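Long-range contacts in acetyl-CoA acetyltransferase (Bacillus anthracis, PDB 3SS6), which probably catalyses the thiolase reaction, in which two acetyl-CoA molecules are joined to acetoacetyl-CoA with release of coenzyme A, or its reverse: residues Ile9-Arg14 with Val361-His365; Ala40-Val46 with Val257-Met261; Val54-Ile60 with Val113-Glu119; Ala275-Ser281 with Ala388-Leu394. One frame throughout, in Å; residues are numbered along the deposited sequence.

Interaction 1. Residues Ile9-Arg14 with Val361-His365; sequences ITAAVR and VSLIH
The carbonyl oxygen of Ala12 accepts a hydrogen bond from His365, NE2 to O 2.7 Å, at an N-H...O angle of 161°. The oxygen lies at the edge of the imidazole, 11° out of its plane, while the NE2 donor is itself tilted slightly from the carbonyl plane. The bond runs from helix 352-370 to strand 7-19; the axes of residues 9-14 and 361-365 approach to 8.0 Å. Between them the packing is aliphatic. Ala12 CB rests against Val361 CG2 (4.1 Å), and Ile364 CD1 meets Ile9 CD1 at 3.9 Å. Val361 spreads over the strand backbone, CG1 against Ala12 O and CG2 against Val13 O (3.6 Å), its rotation about chi1 (168°) laying both methyls there. At the far end the extended Arg14 side chain passes Ser362, NE to OG 4.0 Å. Arg14 forms a salt bridge with Asp218 and a cation-pi contact with Phe197, whereas Ser362 bonds to Arg358; Gln200 serves both. The contact joins the N-terminal and C-terminal thiolase family regions. A buried backbone carbonyl thus finds its partner on a helix of the C-terminal region, and one directional bond supplements otherwise weakly directional aliphatic packing.

Interaction 2. Residues Ala40-Val46 with Val257-Met261; sequences AVKRGGV and VLVLM
Ala40 and Val257 meet through their methyl groups, CB to CG1 3.5 Å, where the end of helix 29-43 lies on strand 252-262 in the α/β layering of the thiolase N-terminal domain. The same Ala40 CB reaches Val259 CG2 at 3.9 Å. That valine methyl is the hub of the contact, since it also comes within 3.3 Å of Ala40 O. With CG1 anti to the backbone N (chi1 176°), Val259 presents CG2 to the helix backbone and turns CG1 toward Val46, whose CG2 is 4.3 Å from it. Gly44 CA is 4.1 Å from Val259 CG2; having no side chain, Gly44 lets the valine come up against the chain itself.

Several features set this first shell in place. Alternation along the strand puts Val257, Val259 and Met261 on one face of the sheet, whereas Leu258 and Leu260 point to the other, where helix 93-107 covers them. Gly44 N bonds to Val41 O, and Gly45, with positive phi (85°), is the first residue to leave helical geometry; the turn carries Val46 back over the strand. Thr10, on the adjacent strand 7-19, packs on Val259 and Met261 and donates its hydroxyl to Gly44 O, linking the helix end to the sheet. The Met261 and Val46 side chains run alongside one another, pointing opposite ways. A bend at the last torsion of Met261 (chi3 67°) brings CE to 3.8 Å from Val46 CG1 and 3.5 Å from Gly44 O.

Interaction 3. Residues Val54-Ile60 with Val113-Glu119; sequences VILGHCI and VVAGGVE
Ile55 and Gly57 bind residues 113-119 through a tight parallel ladder: Ile55 N to Val114 O, Gly116 N to Ile55 O, Gly57 N to Gly116 O (2.8 Å) and Val118 N to Gly57 O. The backbones draw closest at the glycine pair, Gly57 CA to Gly117 CA 4.3 Å, where no side chain intervenes. Beyond it the ladder stops, and a side chain, that of Glu119, replaces the backbone as the partner of residues 59-60. Bent at chi2 (73°), it turns its carboxylate to two successive N-H groups: Cys59 N meets the syn lone pair of OE1 at 3.0 Å, and Ile60 N meets OE2 on its syn side at 2.9 Å, 19° out of plane. This end, still buried, is less regular and includes a water, which donates to Glu119 OE2 and lies in the plane of the His58 ring at 2.8 Å from NE2. Val118 CG1 covers one face of that ring, 4.3 Å from its centroid, a CH-pi contact; Thr68 bonds its ND1 and, with the water, would restrain the ring's rotation. Strand 53-57 lies between strands 83-88 and 112-120, with helix 29-43 covering Val54 and Val114 and helix 93-107 packing against Val113 and Ala115.

Interaction 4. Residues Ala275-Ser281 with Ala388-Leu394; sequences ARIVGYS and ALFIEAL
Arg276 and Glu392 cross at a slant on the face of the antiparallel pair that also carries Phe390 and Ser281, but their charged ends do not pair directly. The guanidinium and carboxylate planes stand 88° apart, with Arg276 NE 4.1 Å from Glu392 OE1. A water at the guanidinium edge accepts from NE at 2.9 Å and donates to OE1 at 2.7 Å. Leu394 crosses the arginine at about a right angle, CD2 to NE 3.8 Å, and Val278 crosses the glutamate likewise, CG1 to CD 3.7 Å.

Further along, Phe390 turns its ring edge to Gly279 O and to Ser281 OG, which is hydrogen-bonded to Ala297 O, and Val278 CG2 packs on its CB. Ile277 and Leu389 meet on the other face at about a right angle, CG2 to CD1 3.9 Å, beside Tyr280 CB; helix 93-107 packs on this side. Tyr280 leads its ring away, with CG between the backbone N and carbonyl carbon (chi1 42°), and its hydroxyl bonds to Gln106. A classic beta bulge sets Val278 and Gly279 together opposite Phe390, whose O takes Val278 N at 2.8 Å and, weakly, Gly279 N at 3.4 Å.

Within the sheet of the thiolase C-terminal domain, the backbone bonds thus set the register. Arg276 makes its salt bridge with Glu263, so its link to Glu392 is water-mediated and presumably weaker than a direct ion pair.

Overall arrangement
From the N terminus, residues 9-14 open interaction 1, then 40-46 open interaction 2 and 54-60 open interaction 3. Interaction 3 closes first, at 113-119, and lies within the loop of interaction 2, which closes at 257-261; both are enclosed by interaction 1. Residues 275-281 then open interaction 4 before 361-365 close interaction 1, and the last residues, 388-394, close interaction 4, so interactions 1 and 4 cross. All four reach one mixed sheet. Interaction 3 pairs two strands of its N-terminal half, and interaction 2 lays a helix on a third. Interaction 4 forms part of the C-terminal half, while interaction 1, through strand 7-19, connects the two.

Interaction 1. Residues Ile9-Arg14 with Val361-His365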
loop_
_atom_site.group_PDB
_atom_site.type_symbol
_atom_site.label_atom_id
_atom_site.label_comp_id
_atom_site.label_asym_id
_atom_site.label_seq_id
_atom_site.Cartn_x
_atom_site.Cartn_y
_atom_site.Cartn_z
ATOM N N ILE A 9 -18.914 15.352 -39.157
ATOM C CA ILE A 9 -18.474 14.132 -38.501
ATOM C C ILE A 9 -18.537 13.028 -39.538
ATOM O O ILE A 9 -19.601 12.775 -40.103
ATOM C CB ILE A 9 -19.429 13.782 -37.339
ATOM C CG1 ILE A 9 -19.328 14.842 -36.234
ATOM C CG2 ILE A 9 -19.106 12.397 -36.763
ATOM C CD1 ILE A 9 -20.532 14.873 -35.305
ATOM N N THR A 10 -17.411 12.369 -39.793
ATOM C CA THR A 10 -17.373 11.362 -40.865
ATOM C C THR A 10 -17.365 9.903 -40.398
ATOM O O THR A 10 -17.548 8.982 -41.214
ATOM C CB THR A 10 -16.172 11.599 -41.804
ATOM O OG1 THR A 10 -14.954 11.492 -41.061
ATOM C CG2 THR A 10 -16.267 12.981 -42.447
ATOM N N ALA A 11 -17.148 9.690 -39.104
ATOM C CA ALA A 11 -17.200 8.354 -38.519
ATOM C C ALA A 11 -17.550 8.508 -37.057
ATOM O O ALA A 11 -17.237 9.534 -36.446
ATOM C CB ALA A 11 -15.856 7.619 -38.665
ATOM N N ALA A 12 -18.215 7.496 -36.506
ATOM C CA ALA A 12 -18.615 7.524 -35.108
ATOM C C ALA A 12 -18.728 6.087 -34.633
ATOM O O ALA A 12 -19.642 5.367 -35.038
ATOM C CB ALA A 12 -19.947 8.247 -34.957
ATOM N N VAL A 13 -17.785 5.663 -33.800
ATOM C CA VAL A 13 -17.721 4.266 -33.380
ATOM C C VAL A 13 -17.430 4.152 -31.891
ATOM O O VAL A 13 -16.982 5.111 -31.267
ATOM C CB VAL A 13 -16.657 3.480 -34.165
ATOM C CG1 VAL A 13 -17.094 3.305 -35.620
ATOM C CG2 VAL A 13 -15.292 4.164 -34.072
ATOM N N ARG A 14 -17.678 2.975 -31.320
ATOM C CA ARG A 14 -17.425 2.789 -29.894
ATOM C C ARG A 14 -17.105 1.342 -29.596
ATOM O O ARG A 14 -17.453 0.461 -30.360
ATOM C CB ARG A 14 -18.659 3.195 -29.087
ATOM C CG ARG A 14 -19.913 2.331 -29.383
ATOM C CD ARG A 14 -21.053 2.740 -28.439
ATOM N NE ARG A 14 -22.301 1.964 -28.534
ATOM C CZ ARG A 14 -22.550 0.843 -27.851
ATOM N NH1 ARG A 14 -21.619 0.295 -27.063
ATOM N NH2 ARG A 14 -23.740 0.257 -27.961
ATOM N N VAL A 361 -22.191 9.169 -30.368
ATOM C CA VAL A 361 -22.113 8.070 -31.341
ATOM C C VAL A 361 -23.484 7.426 -31.534
ATOM O O VAL A 361 -23.957 7.246 -32.663
ATOM C CB VAL A 361 -21.100 6.993 -30.888
ATOM C CG1 VAL A 361 -21.233 5.712 -31.730
ATOM C CG2 VAL A 361 -19.686 7.518 -30.951
ATOM N N SER A 362 -24.125 7.060 -30.429
ATOM C CA SER A 362 -25.420 6.387 -30.500
ATOM C C SER A 362 -26.511 7.249 -31.142
ATOM O O SER A 362 -27.314 6.772 -31.965
ATOM C CB SER A 362 -25.833 5.928 -29.105
ATOM O OG SER A 362 -24.857 5.019 -28.595
ATOM N N LEU A 363 -26.538 8.521 -30.768
ATOM C CA LEU A 363 -27.493 9.454 -31.344
ATOM C C LEU A 363 -27.340 9.556 -32.856
ATOM O O LEU A 363 -28.323 9.513 -33.594
ATOM C CB LEU A 363 -27.316 10.835 -30.715
ATOM C CG LEU A 363 -28.239 11.947 -31.209
ATOM C CD1 LEU A 363 -29.712 11.617 -30.968
ATOM C CD2 LEU A 363 -27.846 13.227 -30.462
ATOM N N ILE A 364 -26.104 9.705 -33.318
ATOM C CA ILE A 364 -25.863 9.864 -34.749
ATOM C C ILE A 364 -26.416 8.686 -35.538
ATOM O O ILE A 364 -27.114 8.862 -36.540
ATOM C CB ILE A 364 -24.368 10.025 -35.049
ATOM C CG1 ILE A 364 -23.878 11.390 -34.561
ATOM C CG2 ILE A 364 -24.112 9.869 -36.540
ATOM C CD1 ILE A 364 -22.363 11.503 -34.453
ATOM N N HIS A 365 -26.133 7.481 -35.060
ATOM C CA HIS A 365 -26.566 6.286 -35.761
ATOM C C HIS A 365 -28.072 6.078 -35.707
ATOM O O HIS A 365 -28.657 5.600 -36.677
ATOM C CB HIS A 365 -25.808 5.061 -35.241
ATOM C CG HIS A 365 -24.381 5.025 -35.690
ATOM N ND1 HIS A 365 -24.007 4.553 -36.929
ATOM C CD2 HIS A 365 -23.243 5.437 -35.085
ATOM C CE1 HIS A 365 -22.696 4.661 -37.061
ATOM N NE2 HIS A 365 -22.209 5.197 -35.957
HETATM O O HOH W 1 -25.552 2.709 -28.512
#

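Interaction 2. Residues Ala40-Val46 with Val257-Met261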
loop_
_atom_site.group_PDB
_atom_site.type_symbol
_atom_site.label_atom_id
_atom_site.label_comp_id
_atom_site.label_asym_id
_atom_site.label_seq_id
_atom_site.Cartn_x
_atom_site.Cartn_y
_atom_site.Cartn_z
ATOM N N ALA A 40 -11.988 4.048 -36.243
ATOM C CA ALA A 40 -12.557 5.345 -36.591
ATOM C C ALA A 40 -11.848 5.951 -37.790
ATOM O O ALA A 40 -12.489 6.430 -38.733
ATOM C CB ALA A 40 -12.503 6.310 -35.400
ATOM N N VAL A 41 -10.519 5.952 -37.744
ATOM C CA VAL A 41 -9.751 6.553 -38.822
ATOM C C VAL A 41 -9.992 5.784 -40.129
ATOM O O VAL A 41 -10.154 6.384 -41.198
ATOM C CB VAL A 41 -8.255 6.641 -38.437
ATOM C CG1 VAL A 41 -7.392 6.960 -39.650
ATOM C CG2 VAL A 41 -8.056 7.682 -37.334
ATOM N N LYS A 42 -10.053 4.461 -40.034
ATOM C CA LYS A 42 -10.314 3.621 -41.208
ATOM C C LYS A 42 -11.634 3.967 -41.876
ATOM O O LYS A 42 -11.740 3.944 -43.099
ATOM C CB LYS A 42 -10.306 2.138 -40.837
ATOM C CG LYS A 42 -8.916 1.564 -40.627
ATOM C CD LYS A 42 -8.973 0.142 -40.075
ATOM C CE LYS A 42 -7.592 -0.329 -39.640
ATOM N NZ LYS A 42 -7.656 -1.613 -38.889
ATOM N N ARG A 43 -12.641 4.287 -41.074
ATOM C CA ARG A 43 -13.945 4.643 -41.611
ATOM C C ARG A 43 -14.093 6.105 -41.989
ATOM O O ARG A 43 -14.995 6.461 -42.750
ATOM C CB ARG A 43 -15.027 4.345 -40.593
ATOM C CG ARG A 43 -15.103 2.917 -40.177
ATOM C CD ARG A 43 -16.294 2.777 -39.272
ATOM N NE ARG A 43 -16.487 1.419 -38.804
ATOM C CZ ARG A 43 -17.637 0.976 -38.309
ATOM N NH1 ARG A 43 -18.684 1.795 -38.230
ATOM N NH2 ARG A 43 -17.738 -0.279 -37.906
ATOM N N GLY A 44 -13.220 6.945 -41.445
ATOM C CA GLY A 44 -13.421 8.382 -41.465
ATOM C C GLY A 44 -12.952 9.107 -42.709
ATOM O O GLY A 44 -13.104 10.316 -42.802
ATOM N N GLY A 45 -12.377 8.374 -43.658
ATOM C CA GLY A 45 -12.010 8.957 -44.936
ATOM C C GLY A 45 -10.657 9.644 -44.955
ATOM O O GLY A 45 -10.352 10.416 -45.874
ATOM N N VAL A 46 -9.842 9.353 -43.945
ATOM C CA VAL A 46 -8.508 9.937 -43.828
ATOM C C VAL A 46 -7.476 8.875 -43.484
ATOM O O VAL A 46 -7.794 7.865 -42.861
ATOM C CB VAL A 46 -8.447 11.019 -42.715
ATOM C CG1 VAL A 46 -9.177 12.271 -43.147
ATOM C CG2 VAL A 46 -9.004 10.473 -41.395
ATOM N N VAL A 257 -15.255 7.152 -30.181
ATOM C CA VAL A 257 -14.404 8.045 -30.962
ATOM C C VAL A 257 -15.171 8.534 -32.191
ATOM O O VAL A 257 -15.875 7.753 -32.828
ATOM C CB VAL A 257 -13.141 7.265 -31.443
ATOM C CG1 VAL A 257 -12.300 8.094 -32.356
ATOM C CG2 VAL A 257 -12.293 6.813 -30.234
ATOM N N LEU A 258 -15.049 9.823 -32.499
ATOM C CA LEU A 258 -15.581 10.374 -33.745
ATOM C C LEU A 258 -14.417 10.889 -34.582
ATOM O O LEU A 258 -13.395 11.313 -34.041
ATOM C CB LEU A 258 -16.519 11.551 -33.467
ATOM C CG LEU A 258 -17.923 11.317 -32.913
ATOM C CD1 LEU A 258 -17.862 10.609 -31.562
ATOM C CD2 LEU A 258 -18.590 12.678 -32.794
ATOM N N VAL A 259 -14.582 10.882 -35.906
ATOM C CA VAL A 259 -13.658 11.608 -36.769
ATOM C C VAL A 259 -14.385 12.870 -37.217
ATOM O O VAL A 259 -15.501 12.798 -37.750
ATOM C CB VAL A 259 -13.227 10.786 -38.011
ATOM C CG1 VAL A 259 -12.344 11.640 -38.931
ATOM C CG2 VAL A 259 -12.492 9.502 -37.580
ATOM N N LEU A 260 -13.771 14.023 -36.962
ATOM C CA LEU A 260 -14.361 15.306 -37.325
ATOM C C LEU A 260 -13.446 16.026 -38.294
ATOM O O LEU A 260 -12.223 15.895 -38.215
ATOM C CB LEU A 260 -14.558 16.178 -36.074
ATOM C CG LEU A 260 -15.445 15.592 -34.974
ATOM C CD1 LEU A 260 -14.610 14.861 -33.887
ATOM C CD2 LEU A 260 -16.264 16.699 -34.343
ATOM N N MET A 261 -14.025 16.807 -39.205
ATOM C CA MET A 261 -13.207 17.613 -40.100
ATOM C C MET A 261 -14.017 18.817 -40.579
ATOM O O MET A 261 -15.214 18.910 -40.315
ATOM C CB MET A 261 -12.707 16.774 -41.290
ATOM C CG MET A 261 -13.831 16.275 -42.212
ATOM S SD MET A 261 -13.199 15.222 -43.546
ATOM C CE MET A 261 -12.630 13.806 -42.587
#

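Interaction 3. Residues Val54-Ile60 with Val113-Glu119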
loop_
_atom_site.group_PDB
_atom_site.type_symbol
_atom_site.label_atom_id
_atom_site.label_comp_id
_atom_site.label_asym_id
_atom_site.label_seq_id
_atom_site.Cartn_x
_atom_site.Cartn_y
_atom_site.Cartn_z
ATOM N N VAL A 54 -5.530 14.191 -31.714
ATOM C CA VAL A 54 -6.447 13.271 -31.037
ATOM C C VAL A 54 -6.788 13.921 -29.705
ATOM O O VAL A 54 -5.894 14.306 -28.967
ATOM C CB VAL A 54 -5.788 11.905 -30.769
ATOM C CG1 VAL A 54 -6.674 11.029 -29.883
ATOM C CG2 VAL A 54 -5.481 11.203 -32.112
ATOM N N ILE A 55 -8.075 14.078 -29.408
ATOM C CA ILE A 55 -8.478 14.676 -28.134
ATOM C C ILE A 55 -9.395 13.704 -27.415
ATOM O O ILE A 55 -10.423 13.304 -27.963
ATOM C CB ILE A 55 -9.233 16.005 -28.351
ATOM C CG1 ILE A 55 -8.437 16.908 -29.287
ATOM C CG2 ILE A 55 -9.483 16.709 -26.997
ATOM C CD1 ILE A 55 -9.120 18.251 -29.547
ATOM N N LEU A 56 -9.013 13.285 -26.211
ATOM C CA LEU A 56 -9.820 12.330 -25.452
ATOM C C LEU A 56 -10.259 12.878 -24.104
ATOM O O LEU A 56 -9.449 13.456 -23.360
ATOM C CB LEU A 56 -9.042 11.031 -25.194
ATOM C CG LEU A 56 -8.697 10.159 -26.403
ATOM C CD1 LEU A 56 -7.993 8.900 -25.920
ATOM C CD2 LEU A 56 -9.974 9.810 -27.150
ATOM N N GLY A 57 -11.500 12.590 -23.737
ATOM C CA GLY A 57 -12.009 12.938 -22.426
ATOM C C GLY A 57 -11.685 11.724 -21.561
ATOM O O GLY A 57 -11.895 10.595 -21.988
ATOM N N HIS A 58 -11.127 11.943 -20.376
ATOM C CA HIS A 58 -10.769 10.839 -19.487
ATOM C C HIS A 58 -10.844 11.265 -18.017
ATOM O O HIS A 58 -10.092 12.132 -17.599
ATOM C CB HIS A 58 -9.363 10.372 -19.856
ATOM C CG HIS A 58 -8.953 9.084 -19.219
ATOM N ND1 HIS A 58 -7.646 8.653 -19.198
ATOM C CD2 HIS A 58 -9.674 8.130 -18.586
ATOM C CE1 HIS A 58 -7.578 7.490 -18.577
ATOM N NE2 HIS A 58 -8.796 7.151 -18.194
ATOM N N CYS A 59 -11.769 10.696 -17.253
ATOM C CA CYS A 59 -11.908 11.049 -15.837
ATOM C C CYS A 59 -10.839 10.598 -14.838
ATOM O O CYS A 59 -10.429 11.363 -13.982
ATOM C CB CYS A 59 -13.284 10.662 -15.317
ATOM S SG CYS A 59 -14.597 11.594 -16.112
ATOM N N ILE A 60 -10.391 9.357 -14.962
ATOM C CA ILE A 60 -9.401 8.846 -14.039
ATOM C C ILE A 60 -8.118 8.574 -14.806
ATOM O O ILE A 60 -7.784 7.452 -15.121
ATOM C CB ILE A 60 -9.871 7.524 -13.394
ATOM C CG1 ILE A 60 -11.263 7.679 -12.779
ATOM C CG2 ILE A 60 -8.875 7.054 -12.366
ATOM C CD1 ILE A 60 -11.827 6.407 -12.189
ATOM N N VAL A 113 -9.702 16.147 -36.835
ATOM C CA VAL A 113 -9.452 15.785 -35.439
ATOM C C VAL A 113 -10.201 14.506 -35.094
ATOM O O VAL A 113 -11.353 14.331 -35.501
ATOM C CB VAL A 113 -9.922 16.892 -34.480
ATOM C CG1 VAL A 113 -9.624 16.505 -33.011
ATOM C CG2 VAL A 113 -9.265 18.211 -34.833
ATOM N N VAL A 114 -9.542 13.611 -34.361
ATOM C CA VAL A 114 -10.183 12.405 -33.849
ATOM C C VAL A 114 -10.455 12.671 -32.367
ATOM O O VAL A 114 -9.544 13.002 -31.612
ATOM C CB VAL A 114 -9.280 11.182 -34.018
ATOM C CG1 VAL A 114 -9.926 9.957 -33.394
ATOM C CG2 VAL A 114 -9.013 10.932 -35.508
ATOM N N ALA A 115 -11.711 12.563 -31.953
ATOM C CA ALA A 115 -12.054 13.000 -30.603
ATOM C C ALA A 115 -13.101 12.107 -29.995
ATOM O O ALA A 115 -13.967 11.581 -30.688
ATOM C CB ALA A 115 -12.555 14.441 -30.617
ATOM N N GLY A 116 -13.022 11.937 -28.684
ATOM C CA GLY A 116 -14.012 11.140 -27.987
ATOM C C GLY A 116 -13.587 10.983 -26.546
ATOM O O GLY A 116 -13.061 11.919 -25.934
ATOM N N GLY A 117 -13.819 9.801 -25.998
ATOM C CA GLY A 117 -13.539 9.588 -24.591
ATOM C C GLY A 117 -13.351 8.125 -24.263
ATOM O O GLY A 117 -13.686 7.240 -25.048
ATOM N N VAL A 118 -12.783 7.882 -23.088
ATOM C CA VAL A 118 -12.490 6.532 -22.631
ATOM C C VAL A 118 -12.557 6.491 -21.110
ATOM O O VAL A 118 -12.268 7.484 -20.428
ATOM C CB VAL A 118 -11.097 6.056 -23.125
ATOM C CG1 VAL A 118 -9.998 6.998 -22.615
ATOM C CG2 VAL A 118 -10.805 4.601 -22.663
ATOM N N GLU A 119 -12.966 5.345 -20.578
ATOM C CA GLU A 119 -12.818 5.087 -19.151
ATOM C C GLU A 119 -12.641 3.606 -18.970
ATOM O O GLU A 119 -13.408 2.804 -19.529
ATOM C CB GLU A 119 -14.040 5.552 -18.341
ATOM C CG GLU A 119 -13.693 5.875 -16.859
ATOM C CD GLU A 119 -12.902 7.189 -16.749
ATOM O OE1 GLU A 119 -13.372 8.219 -17.276
ATOM O OE2 GLU A 119 -11.797 7.187 -16.172
HETATM O O HOH W 2 -10.130 5.158 -16.713
#

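Interaction 4. Residues Ala275-Ser281 with Ala388-Leu394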
loop_
_atom_site.group_PDB
_atom_site.type_symbol
_atom_site.label_atom_id
_atom_site.label_comp_id
_atom_site.label_asym_id
_atom_site.label_seq_id
_atom_site.Cartn_x
_atom_site.Cartn_y
_atom_site.Cartn_z
ATOM N N ALA A 275 -23.002 13.519 -40.158
ATOM C CA ALA A 275 -23.676 14.565 -39.400
ATOM C C ALA A 275 -22.846 15.839 -39.348
ATOM O O ALA A 275 -21.648 15.816 -39.623
ATOM C CB ALA A 275 -23.944 14.071 -37.971
ATOM N N ARG A 276 -23.495 16.946 -38.986
ATOM C CA ARG A 276 -22.795 18.195 -38.711
ATOM C C ARG A 276 -23.057 18.629 -37.276
ATOM O O ARG A 276 -24.084 18.285 -36.680
ATOM C CB ARG A 276 -23.231 19.302 -39.679
ATOM C CG ARG A 276 -24.666 19.796 -39.457
ATOM C CD ARG A 276 -24.991 21.045 -40.306
ATOM N NE ARG A 276 -24.983 20.751 -41.738
ATOM C CZ ARG A 276 -23.961 21.000 -42.552
ATOM N NH1 ARG A 276 -22.849 21.563 -42.088
ATOM N NH2 ARG A 276 -24.054 20.693 -43.839
ATOM N N ILE A 277 -22.117 19.373 -36.712
ATOM C CA ILE A 277 -22.346 19.982 -35.411
ATOM C C ILE A 277 -22.909 21.382 -35.632
ATOM O O ILE A 277 -22.318 22.189 -36.360
ATOM C CB ILE A 277 -21.050 20.034 -34.580
ATOM C CG1 ILE A 277 -20.634 18.616 -34.185
ATOM C CG2 ILE A 277 -21.272 20.868 -33.316
ATOM C CD1 ILE A 277 -19.234 18.498 -33.572
ATOM N N VAL A 278 -24.065 21.677 -35.040
ATOM C CA VAL A 278 -24.613 23.028 -35.182
ATOM C C VAL A 278 -24.441 23.923 -33.955
ATOM O O VAL A 278 -24.602 25.135 -34.060
ATOM C CB VAL A 278 -26.089 23.033 -35.638
ATOM C CG1 VAL A 278 -26.219 22.402 -37.031
ATOM C CG2 VAL A 278 -26.963 22.324 -34.642
ATOM N N GLY A 279 -24.110 23.336 -32.804
ATOM C CA GLY A 279 -23.887 24.126 -31.601
ATOM C C GLY A 279 -23.568 23.283 -30.385
ATOM O O GLY A 279 -23.701 22.069 -30.411
ATOM N N TYR A 280 -23.117 23.938 -29.321
ATOM C CA TYR A 280 -22.858 23.265 -28.055
ATOM C C TYR A 280 -22.904 24.289 -26.946
ATOM O O TYR A 280 -22.707 25.486 -27.192
ATOM C CB TYR A 280 -21.502 22.526 -28.060
ATOM C CG TYR A 280 -20.381 23.315 -28.706
ATOM C CD1 TYR A 280 -19.649 24.251 -27.980
ATOM C CD2 TYR A 280 -20.068 23.138 -30.049
ATOM C CE1 TYR A 280 -18.639 24.979 -28.579
ATOM C CE2 TYR A 280 -19.060 23.860 -30.652
ATOM C CZ TYR A 280 -18.344 24.781 -29.908
ATOM O OH TYR A 280 -17.340 25.522 -30.493
ATOM N N SER A 281 -23.178 23.833 -25.725
ATOM C CA SER A 281 -23.331 24.752 -24.610
ATOM C C SER A 281 -22.932 24.111 -23.282
ATOM O O SER A 281 -22.975 22.889 -23.129
ATOM C CB SER A 281 -24.776 25.234 -24.537
ATOM O OG SER A 281 -25.642 24.121 -24.450
ATOM N N ALA A 388 -24.334 20.339 -23.421
ATOM C CA ALA A 388 -25.226 19.886 -24.488
ATOM C C ALA A 388 -24.603 20.089 -25.864
ATOM O O ALA A 388 -23.897 21.077 -26.109
ATOM C CB ALA A 388 -26.579 20.596 -24.403
ATOM N N LEU A 389 -24.881 19.143 -26.756
ATOM C CA LEU A 389 -24.340 19.143 -28.103
ATOM C C LEU A 389 -25.501 19.021 -29.083
ATOM O O LEU A 389 -26.390 18.188 -28.901
ATOM C CB LEU A 389 -23.378 17.955 -28.263
ATOM C CG LEU A 389 -22.683 17.824 -29.617
ATOM C CD1 LEU A 389 -21.817 19.041 -29.903
ATOM C CD2 LEU A 389 -21.847 16.546 -29.637
ATOM N N PHE A 390 -25.503 19.867 -30.110
ATOM C CA PHE A 390 -26.623 19.955 -31.049
ATOM C C PHE A 390 -26.126 19.547 -32.423
ATOM O O PHE A 390 -25.170 20.129 -32.933
ATOM C CB PHE A 390 -27.177 21.382 -31.067
ATOM C CG PHE A 390 -27.711 21.819 -29.738
ATOM C CD1 PHE A 390 -29.072 21.791 -29.479
ATOM C CD2 PHE A 390 -26.839 22.206 -28.726
ATOM C CE1 PHE A 390 -29.564 22.173 -28.230
ATOM C CE2 PHE A 390 -27.316 22.581 -27.475
ATOM C CZ PHE A 390 -28.678 22.575 -27.227
ATOM N N ILE A 391 -26.747 18.523 -33.000
ATOM C CA ILE A 391 -26.275 17.986 -34.271
ATOM C C ILE A 391 -27.404 17.808 -35.281
ATOM O O ILE A 391 -28.585 17.745 -34.917
ATOM C CB ILE A 391 -25.561 16.632 -34.094
ATOM C CG1 ILE A 391 -26.540 15.573 -33.597
ATOM C CG2 ILE A 391 -24.371 16.753 -33.139
ATOM C CD1 ILE A 391 -25.972 14.166 -33.674
ATOM N N GLU A 392 -27.032 17.758 -36.555
ATOM C CA GLU A 392 -27.988 17.424 -37.613
ATOM C C GLU A 392 -27.411 16.280 -38.424
ATOM O O GLU A 392 -26.307 16.388 -38.954
ATOM C CB GLU A 392 -28.263 18.633 -38.519
ATOM C CG GLU A 392 -29.004 19.752 -37.793
ATOM C CD GLU A 392 -29.203 21.006 -38.629
ATOM O OE1 GLU A 392 -28.556 21.156 -39.688
ATOM O OE2 GLU A 392 -30.018 21.854 -38.210
ATOM N N ALA A 393 -28.153 15.184 -38.519
ATOM C CA ALA A 393 -27.746 14.083 -39.379
ATOM C C ALA A 393 -27.856 14.526 -40.834
ATOM O O ALA A 393 -28.774 15.270 -41.206
ATOM C CB ALA A 393 -28.614 12.857 -39.129
ATOM N N LEU A 394 -26.927 14.071 -41.662
ATOM C CA LEU A 394 -26.935 14.481 -43.061
ATOM C C LEU A 394 -27.584 13.421 -43.939
ATOM O O LEU A 394 -27.562 12.234 -43.619
ATOM C CB LEU A 394 -25.520 14.810 -43.537
ATOM C CG LEU A 394 -24.888 15.980 -42.772
ATOM C CD1 LEU A 394 -23.482 16.297 -43.276
ATOM C CD2 LEU A 394 -25.780 17.213 -42.868
ATOM O OXT LEU A 394 -28.157 13.746 -44.980
HETATM O O HOH W 3 -27.723 19.926 -41.943
#